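Long-range contacts in beta-L-arabinobiosidase (PDB 5MQR), which probably hydrolyses glycosidic bonds in complex plant pectin as a multidomain enzyme of the gut bacterium Bacteroides thetaiotaomicron: residues T1039-P1044 and R1100-N1105; R162-G167 and R187-I192; E806-G811 and V883-G888. All coordinates share one frame; numbering follows the deposited sequence.

Contact 1 (T1039-P1044 and R1100-N1105)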
ATOM      1  N   THR A1039     -17.712  14.467   5.070  1.00 32.06           N
ATOM      2  CA  THR A1039     -16.634  14.080   5.965  1.00 31.33           C
ATOM      3  C   THR A1039     -16.618  12.542   6.036  1.00 30.03           C
ATOM      4  O   THR A1039     -17.673  11.910   6.059  1.00 29.58           O
ATOM      5  CB  THR A1039     -16.806  14.789   7.340  1.00 31.61           C
ATOM      6  OG1 THR A1039     -16.467  16.180   7.187  1.00 32.93           O
ATOM      7  CG2 THR A1039     -15.929  14.187   8.422  1.00 30.95           C
ATOM      8  N   ILE A1040     -15.427  11.949   6.023  1.00 29.07           N
ATOM      9  CA  ILE A1040     -15.293  10.512   6.200  1.00 28.82           C
ATOM     10  C   ILE A1040     -14.920  10.227   7.649  1.00 28.90           C
ATOM     11  O   ILE A1040     -13.991  10.837   8.177  1.00 28.70           O
ATOM     12  CB  ILE A1040     -14.218   9.918   5.288  1.00 28.62           C
ATOM     13  CG1 ILE A1040     -14.501  10.287   3.828  1.00 28.44           C
ATOM     14  CG2 ILE A1040     -14.123   8.398   5.495  1.00 27.96           C
ATOM     15  CD1 ILE A1040     -13.371   9.894   2.891  1.00 28.31           C
ATOM     16  N   GLU A1041     -15.644   9.301   8.271  1.00 28.74           N
ATOM     17  CA  GLU A1041     -15.470   8.969   9.689  1.00 29.26           C
ATOM     18  C   GLU A1041     -15.325   7.462   9.785  1.00 27.71           C
ATOM     19  O   GLU A1041     -16.224   6.738   9.381  1.00 27.69           O
ATOM     20  CB  GLU A1041     -16.687   9.443  10.499  1.00 30.80           C
ATOM     21  CG  GLU A1041     -16.689   9.073  11.994  1.00 32.25           C
ATOM     22  CD  GLU A1041     -18.036   9.336  12.703  1.00 33.85           C
ATOM     23  OE1 GLU A1041     -18.974   9.873  12.086  1.00 34.34           O
ATOM     24  OE2 GLU A1041     -18.175   8.997  13.901  1.00 36.22           O
ATOM     25  N   ILE A1042     -14.188   7.000  10.283  1.00 26.83           N
ATOM     26  CA  ILE A1042     -14.013   5.595  10.599  1.00 26.57           C
ATOM     27  C   ILE A1042     -13.635   5.418  12.045  1.00 26.19           C
ATOM     28  O   ILE A1042     -13.032   6.294  12.654  1.00 25.99           O
ATOM     29  CB  ILE A1042     -12.998   4.858   9.693  1.00 26.50           C
ATOM     30  CG1 ILE A1042     -11.544   5.152  10.083  1.00 26.85           C
ATOM     31  CG2 ILE A1042     -13.263   5.195   8.241  1.00 26.63           C
ATOM     32  CD1 ILE A1042     -10.525   4.386   9.250  1.00 26.51           C
ATOM     33  N   ASN A1043     -13.989   4.258  12.580  1.00 25.64           N
ATOM     34  CA  ASN A1043     -13.689   3.922  13.956  1.00 25.62           C
ATOM     35  C   ASN A1043     -13.802   2.418  14.097  1.00 25.63           C
ATOM     36  O   ASN A1043     -14.834   1.908  14.523  1.00 25.50           O
ATOM     37  CB  ASN A1043     -14.656   4.644  14.898  1.00 26.01           C
ATOM     38  CG  ASN A1043     -14.330   4.394  16.354  1.00 26.29           C
ATOM     39  OD1 ASN A1043     -13.157   4.320  16.723  1.00 26.42           O
ATOM     40  ND2 ASN A1043     -15.350   4.203  17.170  1.00 25.98           N
ATOM     41  N   PRO A1044     -12.756   1.690  13.687  1.00 26.09           N
ATOM     42  CA  PRO A1044     -12.805   0.232  13.773  1.00 26.03           C
ATOM     43  C   PRO A1044     -12.957  -0.269  15.193  1.00 26.14           C
ATOM     44  O   PRO A1044     -12.314   0.237  16.087  1.00 26.07           O
ATOM     45  CB  PRO A1044     -11.460  -0.214  13.214  1.00 25.80           C
ATOM     46  CG  PRO A1044     -10.904   0.965  12.517  1.00 26.14           C
ATOM     47  CD  PRO A1044     -11.457   2.166  13.196  1.00 26.48           C
ATOM     48  N   ARG A1100     -10.469   6.192  16.290  1.00 30.07           N
ATOM     49  CA  ARG A1100     -11.292   7.035  15.421  1.00 31.21           C
ATOM     50  C   ARG A1100     -10.427   7.953  14.499  1.00 30.70           C
ATOM     51  O   ARG A1100      -9.515   8.624  14.951  1.00 31.08           O
ATOM     52  CB  ARG A1100     -12.259   7.883  16.251  1.00 32.30           C
ATOM     53  CG  ARG A1100     -13.212   8.692  15.410  1.00 34.02           C
ATOM     54  CD  ARG A1100     -14.115   9.583  16.235  1.00 36.73           C
ATOM     55  NE  ARG A1100     -15.266   8.833  16.720  1.00 38.96           N
ATOM     56  CZ  ARG A1100     -15.618   8.649  18.003  1.00 41.40           C
ATOM     57  NH1 ARG A1100     -14.917   9.176  19.016  1.00 42.73           N
ATOM     58  NH2 ARG A1100     -16.715   7.931  18.280  1.00 40.46           N
ATOM     59  N   LEU A1101     -10.746   7.981  13.219  1.00 31.02           N
ATOM     60  CA  LEU A1101     -10.045   8.802  12.247  1.00 31.58           C
ATOM     61  C   LEU A1101     -11.091   9.487  11.378  1.00 32.93           C
ATOM     62  O   LEU A1101     -11.946   8.820  10.783  1.00 32.81           O
ATOM     63  CB  LEU A1101      -9.114   7.935  11.409  1.00 30.63           C
ATOM     64  CG  LEU A1101      -8.386   8.602  10.238  1.00 30.96           C
ATOM     65  CD1 LEU A1101      -7.538   9.798  10.682  1.00 31.15           C
ATOM     66  CD2 LEU A1101      -7.528   7.562   9.521  1.00 30.42           C
ATOM     67  N   VAL A1102     -11.016  10.819  11.340  1.00 35.10           N
ATOM     68  CA  VAL A1102     -11.974  11.682  10.678  1.00 36.41           C
ATOM     69  C   VAL A1102     -11.217  12.516   9.653  1.00 38.15           C
ATOM     70  O   VAL A1102     -10.264  13.195   9.999  1.00 41.06           O
ATOM     71  CB  VAL A1102     -12.668  12.603  11.700  1.00 37.49           C
ATOM     72  CG1 VAL A1102     -13.471  13.699  11.013  1.00 38.02           C
ATOM     73  CG2 VAL A1102     -13.575  11.789  12.617  1.00 37.21           C
ATOM     74  N   CYS A1103     -11.641  12.458   8.400  1.00 38.71           N
ATOM     75  CA  CYS A1103     -11.062  13.244   7.331  1.00 39.88           C
ATOM     76  C   CYS A1103     -12.076  14.261   6.887  1.00 40.53           C
ATOM     77  O   CYS A1103     -13.028  13.923   6.176  1.00 37.71           O
ATOM     78  CB  CYS A1103     -10.715  12.332   6.161  1.00 40.80           C
ATOM     79  SG  CYS A1103      -9.607  11.017   6.666  1.00 44.76           S
ATOM     80  N   GLU A1104     -11.884  15.508   7.307  1.00 44.33           N
ATOM     81  CA  GLU A1104     -12.862  16.560   7.024  1.00 47.60           C
ATOM     82  C   GLU A1104     -12.826  16.975   5.583  1.00 46.61           C
ATOM     83  O   GLU A1104     -11.765  17.119   5.011  1.00 44.67           O
ATOM     84  CB  GLU A1104     -12.646  17.770   7.910  1.00 51.86           C
ATOM     85  CG  GLU A1104     -12.838  17.437   9.381  1.00 55.62           C
ATOM     86  CD  GLU A1104     -13.525  18.531  10.177  1.00 61.71           C
ATOM     87  OE1 GLU A1104     -13.998  19.543   9.587  1.00 65.08           O
ATOM     88  OE2 GLU A1104     -13.594  18.364  11.421  1.00 65.01           O
ATOM     89  N   ASN A1105     -14.011  17.121   5.001  1.00 49.45           N
ATOM     90  CA  ASN A1105     -14.187  17.540   3.607  1.00 51.85           C
ATOM     91  C   ASN A1105     -13.198  16.887   2.630  1.00 50.15           C
ATOM     92  O   ASN A1105     -12.591  17.564   1.818  1.00 50.69           O
ATOM     93  CB  ASN A1105     -14.127  19.081   3.530  1.00 55.16           C
ATOM     94  CG  ASN A1105     -15.190  19.750   4.401  1.00 56.58           C
ATOM     95  OD1 ASN A1105     -16.370  19.414   4.310  1.00 59.10           O
ATOM     96  ND2 ASN A1105     -14.774  20.679   5.259  1.00 57.02           N
TER
HETATM   97  O   HOH W   1     -17.067   7.212  15.398  1.00 22.38           O

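Contact 2 (R162-G167 and R187-I192)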
ATOM      1  N   ARG A 162      30.963  17.451  14.397  1.00 33.56           N
ATOM      2  CA  ARG A 162      31.963  17.639  13.330  1.00 33.69           C
ATOM      3  C   ARG A 162      31.962  16.511  12.283  1.00 32.40           C
ATOM      4  O   ARG A 162      31.625  15.345  12.580  1.00 31.57           O
ATOM      5  CB  ARG A 162      33.354  17.806  13.930  1.00 35.64           C
ATOM      6  CG  ARG A 162      33.492  19.085  14.758  1.00 37.81           C
ATOM      7  CD  ARG A 162      34.804  19.086  15.510  1.00 39.69           C
ATOM      8  NE  ARG A 162      35.127  20.388  16.103  1.00 41.46           N
ATOM      9  CZ  ARG A 162      36.204  21.131  15.827  1.00 42.66           C
ATOM     10  NH1 ARG A 162      37.128  20.763  14.945  1.00 42.49           N
ATOM     11  NH2 ARG A 162      36.374  22.280  16.468  1.00 44.69           N
ATOM     12  N   LEU A 163      32.306  16.865  11.047  1.00 30.77           N
ATOM     13  CA  LEU A 163      32.313  15.896   9.965  1.00 29.44           C
ATOM     14  C   LEU A 163      33.746  15.557   9.669  1.00 28.94           C
ATOM     15  O   LEU A 163      34.499  16.431   9.305  1.00 29.04           O
ATOM     16  CB  LEU A 163      31.621  16.432   8.707  1.00 28.91           C
ATOM     17  CG  LEU A 163      31.571  15.468   7.501  1.00 28.40           C
ATOM     18  CD1 LEU A 163      30.909  14.134   7.822  1.00 27.99           C
ATOM     19  CD2 LEU A 163      30.830  16.113   6.343  1.00 28.25           C
ATOM     20  N   ILE A 164      34.114  14.287   9.830  1.00 28.29           N
ATOM     21  CA  ILE A 164      35.444  13.803   9.457  1.00 28.23           C
ATOM     22  C   ILE A 164      35.300  12.934   8.209  1.00 27.46           C
ATOM     23  O   ILE A 164      34.382  12.101   8.123  1.00 26.84           O
ATOM     24  CB  ILE A 164      36.117  12.995  10.592  1.00 28.64           C
ATOM     25  CG1 ILE A 164      36.026  13.726  11.944  1.00 29.24           C
ATOM     26  CG2 ILE A 164      37.579  12.692  10.265  1.00 29.07           C
ATOM     27  CD1 ILE A 164      36.628  15.103  11.995  1.00 29.78           C
ATOM     28  N   THR A 165      36.177  13.143   7.232  1.00 27.26           N
ATOM     29  CA  THR A 165      36.256  12.245   6.081  1.00 26.86           C
ATOM     30  C   THR A 165      37.606  11.536   6.135  1.00 27.37           C
ATOM     31  O   THR A 165      38.568  12.070   6.687  1.00 27.26           O
ATOM     32  CB  THR A 165      35.991  12.963   4.739  1.00 26.39           C
ATOM     33  OG1 THR A 165      35.892  12.006   3.674  1.00 25.36           O
ATOM     34  CG2 THR A 165      37.077  13.986   4.429  1.00 26.96           C
HETATM   35  N   MSE A 166      37.659  10.307   5.613  1.00 27.72           N
HETATM   36  CA  MSE A 166      38.860   9.469   5.759  1.00 28.84           C
HETATM   37  C   MSE A 166      39.102   8.639   4.532  1.00 28.58           C
HETATM   38  O   MSE A 166      38.182   8.315   3.776  1.00 27.82           O
HETATM   39  CB  MSE A 166      38.809   8.559   6.995  1.00 29.78           C
HETATM   40  CG  MSE A 166      37.562   7.668   7.029  1.00 30.30           C
HETATM   41 SE   MSE A 166      37.376   6.663   8.732  1.00 32.43          SE
HETATM   42  CE  MSE A 166      35.727   7.511   9.374  1.00 31.53           C
ATOM     43  N   GLY A 167      40.369   8.314   4.325  1.00 29.01           N
ATOM     44  CA  GLY A 167      40.762   7.413   3.280  1.00 28.98           C
ATOM     45  C   GLY A 167      42.072   6.756   3.608  1.00 29.96           C
ATOM     46  O   GLY A 167      42.700   7.077   4.622  1.00 30.82           O
ATOM     47  N   ARG A 187      46.138   5.204   7.028  1.00 32.47           N
ATOM     48  CA  ARG A 187      44.865   5.835   6.865  1.00 32.04           C
ATOM     49  C   ARG A 187      44.924   7.289   7.299  1.00 32.02           C
ATOM     50  O   ARG A 187      45.530   7.616   8.310  1.00 32.22           O
ATOM     51  CB  ARG A 187      43.826   5.089   7.672  1.00 32.34           C
ATOM     52  CG  ARG A 187      42.431   5.324   7.127  1.00 32.27           C
ATOM     53  CD  ARG A 187      41.437   4.489   7.857  1.00 32.34           C
ATOM     54  NE  ARG A 187      41.678   3.071   7.619  1.00 32.39           N
ATOM     55  CZ  ARG A 187      41.099   2.325   6.676  1.00 32.06           C
ATOM     56  NH1 ARG A 187      40.199   2.829   5.814  1.00 31.75           N
ATOM     57  NH2 ARG A 187      41.418   1.030   6.607  1.00 31.98           N
ATOM     58  N   VAL A 188      44.284   8.147   6.510  1.00 31.32           N
ATOM     59  CA  VAL A 188      44.297   9.584   6.736  1.00 31.43           C
ATOM     60  C   VAL A 188      42.886  10.081   6.967  1.00 30.69           C
ATOM     61  O   VAL A 188      41.917   9.445   6.570  1.00 30.13           O
ATOM     62  CB  VAL A 188      44.923  10.390   5.570  1.00 31.44           C
ATOM     63  CG1 VAL A 188      46.392  10.043   5.427  1.00 32.15           C
ATOM     64  CG2 VAL A 188      44.183  10.167   4.249  1.00 30.84           C
ATOM     65  N   VAL A 189      42.814  11.238   7.607  1.00 30.84           N
ATOM     66  CA  VAL A 189      41.572  11.917   7.936  1.00 30.39           C
ATOM     67  C   VAL A 189      41.761  13.407   7.722  1.00 30.48           C
ATOM     68  O   VAL A 189      42.878  13.921   7.812  1.00 30.75           O
ATOM     69  CB  VAL A 189      41.164  11.747   9.421  1.00 30.57           C
ATOM     70  CG1 VAL A 189      40.674  10.343   9.702  1.00 30.42           C
ATOM     71  CG2 VAL A 189      42.301  12.124  10.372  1.00 31.49           C
ATOM     72  N   ARG A 190      40.652  14.093   7.483  1.00 30.17           N
ATOM     73  CA  ARG A 190      40.596  15.548   7.602  1.00 30.71           C
ATOM     74  C   ARG A 190      39.178  16.010   7.901  1.00 30.85           C
ATOM     75  O   ARG A 190      38.217  15.338   7.545  1.00 29.74           O
ATOM     76  CB  ARG A 190      41.133  16.222   6.339  1.00 30.42           C
ATOM     77  CG  ARG A 190      40.186  16.252   5.154  1.00 29.57           C
ATOM     78  CD  ARG A 190      40.935  16.588   3.866  1.00 29.65           C
ATOM     79  NE  ARG A 190      41.720  17.811   4.002  1.00 30.35           N
ATOM     80  CZ  ARG A 190      42.427  18.372   3.030  1.00 30.58           C
ATOM     81  NH1 ARG A 190      42.475  17.844   1.811  1.00 30.58           N
ATOM     82  NH2 ARG A 190      43.089  19.479   3.285  1.00 31.16           N
ATOM     83  N   GLU A 191      39.063  17.153   8.564  1.00 32.12           N
ATOM     84  CA  GLU A 191      37.773  17.685   8.913  1.00 32.58           C
ATOM     85  C   GLU A 191      37.179  18.393   7.710  1.00 32.53           C
ATOM     86  O   GLU A 191      37.893  19.073   6.977  1.00 32.16           O
ATOM     87  CB  GLU A 191      37.887  18.661  10.075  1.00 33.75           C
ATOM     88  CG  GLU A 191      36.511  19.174  10.511  1.00 34.33           C
ATOM     89  CD  GLU A 191      36.494  19.770  11.899  1.00 35.24           C
ATOM     90  OE1 GLU A 191      37.567  19.848  12.543  1.00 36.84           O
ATOM     91  OE2 GLU A 191      35.400  20.162  12.346  1.00 35.08           O
ATOM     92  N   ILE A 192      35.884  18.209   7.509  1.00 32.38           N
ATOM     93  CA  ILE A 192      35.111  19.054   6.618  1.00 33.54           C
ATOM     94  C   ILE A 192      34.336  20.097   7.455  1.00 34.89           C
ATOM     95  O   ILE A 192      33.594  19.756   8.374  1.00 33.88           O
ATOM     96  CB  ILE A 192      34.166  18.224   5.743  1.00 32.91           C
ATOM     97  CG1 ILE A 192      34.975  17.311   4.804  1.00 32.61           C
ATOM     98  CG2 ILE A 192      33.245  19.145   4.933  1.00 33.01           C
ATOM     99  CD1 ILE A 192      34.189  16.107   4.321  1.00 32.18           C
TER
HETATM  100  O   HOH W   2      33.098  19.803  10.975  1.00 27.61           O

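Contact 3 (E806-G811 and V883-G888)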
ATOM      1  N   GLU A 806     -42.885 -14.432  16.202  1.00 32.29           N
ATOM      2  CA  GLU A 806     -43.830 -15.313  16.890  1.00 34.15           C
ATOM      3  C   GLU A 806     -43.198 -16.086  18.071  1.00 33.58           C
ATOM      4  O   GLU A 806     -42.004 -16.409  18.063  1.00 31.83           O
ATOM      5  CB  GLU A 806     -44.464 -16.281  15.890  1.00 36.44           C
ATOM      6  CG  GLU A 806     -43.516 -17.349  15.370  1.00 38.35           C
ATOM      7  CD  GLU A 806     -44.154 -18.371  14.420  1.00 41.48           C
ATOM      8  OE1 GLU A 806     -45.386 -18.289  14.109  1.00 44.24           O
ATOM      9  OE2 GLU A 806     -43.387 -19.294  14.005  1.00 43.36           O
ATOM     10  N   GLU A 807     -44.034 -16.376  19.072  1.00 34.55           N
ATOM     11  CA  GLU A 807     -43.649 -17.102  20.287  1.00 35.55           C
ATOM     12  C   GLU A 807     -42.544 -16.414  21.109  1.00 34.19           C
ATOM     13  O   GLU A 807     -41.720 -17.091  21.732  1.00 33.58           O
ATOM     14  CB  GLU A 807     -43.215 -18.556  19.996  1.00 37.83           C
ATOM     15  CG  GLU A 807     -43.920 -19.315  18.885  1.00 39.96           C
ATOM     16  CD  GLU A 807     -45.423 -19.226  18.922  1.00 42.01           C
ATOM     17  OE1 GLU A 807     -46.021 -19.347  20.008  1.00 42.51           O
ATOM     18  OE2 GLU A 807     -45.994 -19.025  17.822  1.00 45.05           O
ATOM     19  N   SER A 808     -42.526 -15.083  21.114  1.00 32.74           N
ATOM     20  CA  SER A 808     -41.667 -14.353  22.021  1.00 32.44           C
ATOM     21  C   SER A 808     -42.246 -14.510  23.426  1.00 32.91           C
ATOM     22  O   SER A 808     -43.425 -14.804  23.576  1.00 32.42           O
ATOM     23  CB  SER A 808     -41.588 -12.874  21.633  1.00 32.33           C
ATOM     24  OG  SER A 808     -42.780 -12.169  21.944  1.00 32.45           O
ATOM     25  N   ILE A 809     -41.407 -14.306  24.439  1.00 33.10           N
ATOM     26  CA  ILE A 809     -41.848 -14.329  25.825  1.00 33.65           C
ATOM     27  C   ILE A 809     -42.763 -13.133  26.108  1.00 34.76           C
ATOM     28  O   ILE A 809     -43.894 -13.326  26.585  1.00 35.29           O
ATOM     29  CB  ILE A 809     -40.665 -14.353  26.817  1.00 33.46           C
ATOM     30  CG1 ILE A 809     -39.878 -15.667  26.641  1.00 33.27           C
ATOM     31  CG2 ILE A 809     -41.162 -14.229  28.264  1.00 34.00           C
ATOM     32  CD1 ILE A 809     -38.548 -15.733  27.374  1.00 33.21           C
ATOM     33  N   SER A 810     -42.313 -11.911  25.800  1.00 33.73           N
ATOM     34  CA  SER A 810     -43.134 -10.731  26.138  1.00 34.32           C
ATOM     35  C   SER A 810     -44.440 -10.777  25.349  1.00 34.37           C
ATOM     36  O   SER A 810     -45.492 -10.376  25.821  1.00 34.24           O
ATOM     37  CB  SER A 810     -42.402  -9.411  25.904  1.00 33.94           C
ATOM     38  OG  SER A 810     -42.160  -9.169  24.535  1.00 32.75           O
ATOM     39  N   GLY A 811     -44.332 -11.269  24.129  1.00 34.37           N
ATOM     40  CA  GLY A 811     -45.440 -11.842  23.467  1.00 34.68           C
ATOM     41  C   GLY A 811     -46.272 -10.897  22.655  1.00 35.74           C
ATOM     42  O   GLY A 811     -46.010  -9.679  22.548  1.00 33.98           O
ATOM     43  N   VAL A 883     -39.467  -9.145  31.115  1.00 34.09           N
ATOM     44  CA  VAL A 883     -38.524 -10.023  30.454  1.00 32.70           C
ATOM     45  C   VAL A 883     -37.566  -9.181  29.613  1.00 31.80           C
ATOM     46  O   VAL A 883     -37.990  -8.334  28.815  1.00 31.44           O
ATOM     47  CB  VAL A 883     -39.239 -11.107  29.606  1.00 32.52           C
ATOM     48  CG1 VAL A 883     -40.161 -10.516  28.548  1.00 32.00           C
ATOM     49  CG2 VAL A 883     -38.217 -12.062  28.986  1.00 32.10           C
ATOM     50  N   ARG A 884     -36.273  -9.384  29.831  1.00 31.15           N
ATOM     51  CA  ARG A 884     -35.258  -8.752  29.017  1.00 30.56           C
ATOM     52  C   ARG A 884     -35.125  -9.557  27.724  1.00 29.72           C
ATOM     53  O   ARG A 884     -34.814 -10.770  27.763  1.00 29.69           O
ATOM     54  CB  ARG A 884     -33.916  -8.704  29.735  1.00 30.69           C
ATOM     55  CG  ARG A 884     -33.903  -7.952  31.056  1.00 31.52           C
ATOM     56  CD  ARG A 884     -32.470  -7.859  31.547  1.00 31.65           C
ATOM     57  NE  ARG A 884     -32.326  -7.184  32.834  1.00 32.74           N
ATOM     58  CZ  ARG A 884     -32.621  -7.707  34.025  1.00 33.09           C
ATOM     59  NH1 ARG A 884     -33.115  -8.940  34.140  1.00 33.45           N
ATOM     60  NH2 ARG A 884     -32.430  -6.976  35.115  1.00 33.71           N
ATOM     61  N   GLU A 885     -35.372  -8.892  26.600  1.00 28.75           N
ATOM     62  CA  GLU A 885     -35.280  -9.523  25.273  1.00 28.10           C
ATOM     63  C   GLU A 885     -34.304  -8.753  24.399  1.00 26.74           C
ATOM     64  O   GLU A 885     -33.964  -7.618  24.694  1.00 26.20           O
ATOM     65  CB  GLU A 885     -36.663  -9.584  24.606  1.00 28.54           C
ATOM     66  CG  GLU A 885     -37.672 -10.456  25.344  1.00 29.90           C
ATOM     67  CD  GLU A 885     -39.090 -10.328  24.807  1.00 30.49           C
ATOM     68  OE1 GLU A 885     -39.622  -9.194  24.706  1.00 31.34           O
ATOM     69  OE2 GLU A 885     -39.681 -11.377  24.480  1.00 30.94           O
ATOM     70  N   ALA A 886     -33.887  -9.365  23.301  1.00 25.82           N
ATOM     71  CA  ALA A 886     -32.992  -8.692  22.357  1.00 25.55           C
ATOM     72  C   ALA A 886     -33.638  -7.426  21.796  1.00 25.57           C
ATOM     73  O   ALA A 886     -32.917  -6.462  21.472  1.00 24.58           O
ATOM     74  CB  ALA A 886     -32.599  -9.625  21.215  1.00 24.88           C
ATOM     75  N   ILE A 887     -34.982  -7.433  21.696  1.00 25.90           N
ATOM     76  CA  ILE A 887     -35.703  -6.271  21.189  1.00 26.45           C
ATOM     77  C   ILE A 887     -35.474  -5.030  22.046  1.00 26.53           C
ATOM     78  O   ILE A 887     -35.621  -3.937  21.557  1.00 26.68           O
ATOM     79  CB  ILE A 887     -37.221  -6.493  20.972  1.00 27.05           C
ATOM     80  CG1 ILE A 887     -37.951  -6.849  22.274  1.00 27.70           C
ATOM     81  CG2 ILE A 887     -37.442  -7.541  19.895  1.00 26.87           C
ATOM     82  CD1 ILE A 887     -39.474  -6.739  22.173  1.00 28.16           C
ATOM     83  N   GLY A 888     -35.097  -5.205  23.308  1.00 26.83           N
ATOM     84  CA  GLY A 888     -34.758  -4.078  24.182  1.00 27.11           C
ATOM     85  C   GLY A 888     -33.519  -3.276  23.791  1.00 26.58           C
ATOM     86  O   GLY A 888     -33.288  -2.192  24.350  1.00 26.94           O
TER
HETATM   87  O   HOH W   3     -38.722 -13.731  23.791  1.00 27.11           O

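Contact 1 (T1039-P1044 and R1100-N1105)
Ile1042 and Leu1101 trade two backbone hydrogen bonds, Ile1042 N to Leu1101 O and Leu1101 N to Ile1042 O, both 2.9 Å. Ile1040 and Cys1103 repeat the exchange two residues along, so strands 1040-1042 and 1101-1103 form an antiparallel pair. On the face of Glu1041 and Val1102, a water bridges two opposite charges. It donates to Glu1041 OE2 (2.6 Å) and accepts from Arg1100 NE (2.8 Å), lying in the guanidinium plane at its edge. Glu1041 OE2 and Arg1100 NE themselves stay 4.1 Å apart, beyond a salt bridge, the carboxylate and guanidinium planes turned 56° from each other; Glu1041 OE1 makes its salt bridge with Arg1035. Asn1043, its CG anti to the backbone N (chi1 -176°), lays OD1 3.7 Å from Arg1100 CB, while its ND2 bonds to Asn963. With an alanine here, Asn963 is likely to lose its amide partner, and a gap to open beside the backbone of Arg1100. Farther along, Thr1039 CG2 rests 3.6 Å from Val1102 CG1. Ile1040, Ile1042, Leu1101 and Cys1103 share the other face and press onto strand 1082-1087, Ile1042 CG1 lying 3.9 Å from Leu1101 CB. The pair is therefore two-sided: apolar where it packs onto a second sheet of the C-terminal domain, hydrated and charged where Glu1041 runs beside Arg1100 with a water between their polar ends.

Contact 2 (R162-G167 and R187-I192)
With CG swung opposite the backbone N (chi1 -177°), Glu191 runs out extended, while Arg162 carries CG beside its own N and stretches straight to NE; the two side chains meet in a salt bridge, guanidinium and carboxylate planes 51° apart. Arg162 NH1 lies 2.6 Å from Glu191 OE1, but the bond is weak because the angle at hydrogen is only 118°. The oxygen sits at the guanidinium edge, near its plane. Asp225 is a second partner for NH1. Glu191 OE2 takes a hydrogen bond from a water, 2.7 Å away, that also donates to Ile192 O and accepts from Leu163 N, tying the carboxylate to both backbones. Beyond this end the antiparallel strands pair regularly, with Val188 N to Gly167 O at 2.7 Å. On one face Ile192 CD1 leans on Thr165 CG2 at 3.6 Å; on the other, Val189 CG1 touches CB of selenomethionine Met166 at 3.7 Å. These are the two inner strands of a four-stranded antiparallel sheet, consistent with one blade of the N-terminal beta propeller. Strand 148-157 bonds to the outer edge of 163-170, and strand 202-206 to that of 186-192. Helix 226-236 covers Ile164, Val189 and Glu191; strand 120-123 packs against Thr165, Val188 and Arg190.

Contact 3 (E806-G811 and V883-G888)
Within the glycoside hydrolase domain, the loop between helices 768-788 and 820-839 turns Ser810 into the carboxylate of Glu885, which grips it at two points. Ser810 OG donates to Glu885 OE1 at 2.5 Å, a short bond made on the syn side and close to the carboxylate plane. Ser810 N gives an almost straight bond (174°) to Glu885 OE2 at 3.0 Å, arriving from above that plane. The serine torsion, chi1 67°, sets OG between the backbone N and the carbonyl carbon, where the hydroxyl also meets Thr874. A water donates to Glu885 OE2 (2.6 Å) and accepts from Ile809 N, filling out the polar surroundings of this buried acid. An ST motif braces the bend of the loop: Ser808 OG, itself bonded to Asp800, accepts from Gly811 N at 2.8 Å, and Gly811 has the positive phi that suits glycine. On the segment 883-888, the 3-10 turn starts just past the acid, with Gly888 N bonded to Glu885 O. Alongside the polar pair, the branches of Val883 split their contacts, CG2 meeting Ile809 CG2 at 3.7 Å and CG1 meeting Ser810 CB at 3.6 Å. Arg876 NE also bonds to Ser810 O.

How the contacts relate
Along the chain the order is contact 2, contact 3, contact 1, each closing before the next opens. Contact 2 belongs to the N-terminal propeller region, contact 3 to loops of the helix-rich glycoside hydrolase domain, and contact 1 to the C-terminal strands that follow it. Contacts 2 and 3 sit on opposite sides of the chain's centre, about 83 Å apart between their centres. Contact 1 lies nearer the middle, its centre about 36 Å from that of contact 3 and about 52 Å from that of contact 2. None touches another, and no sheet is shared, so each belongs to a separate part of a long multidomain enzyme.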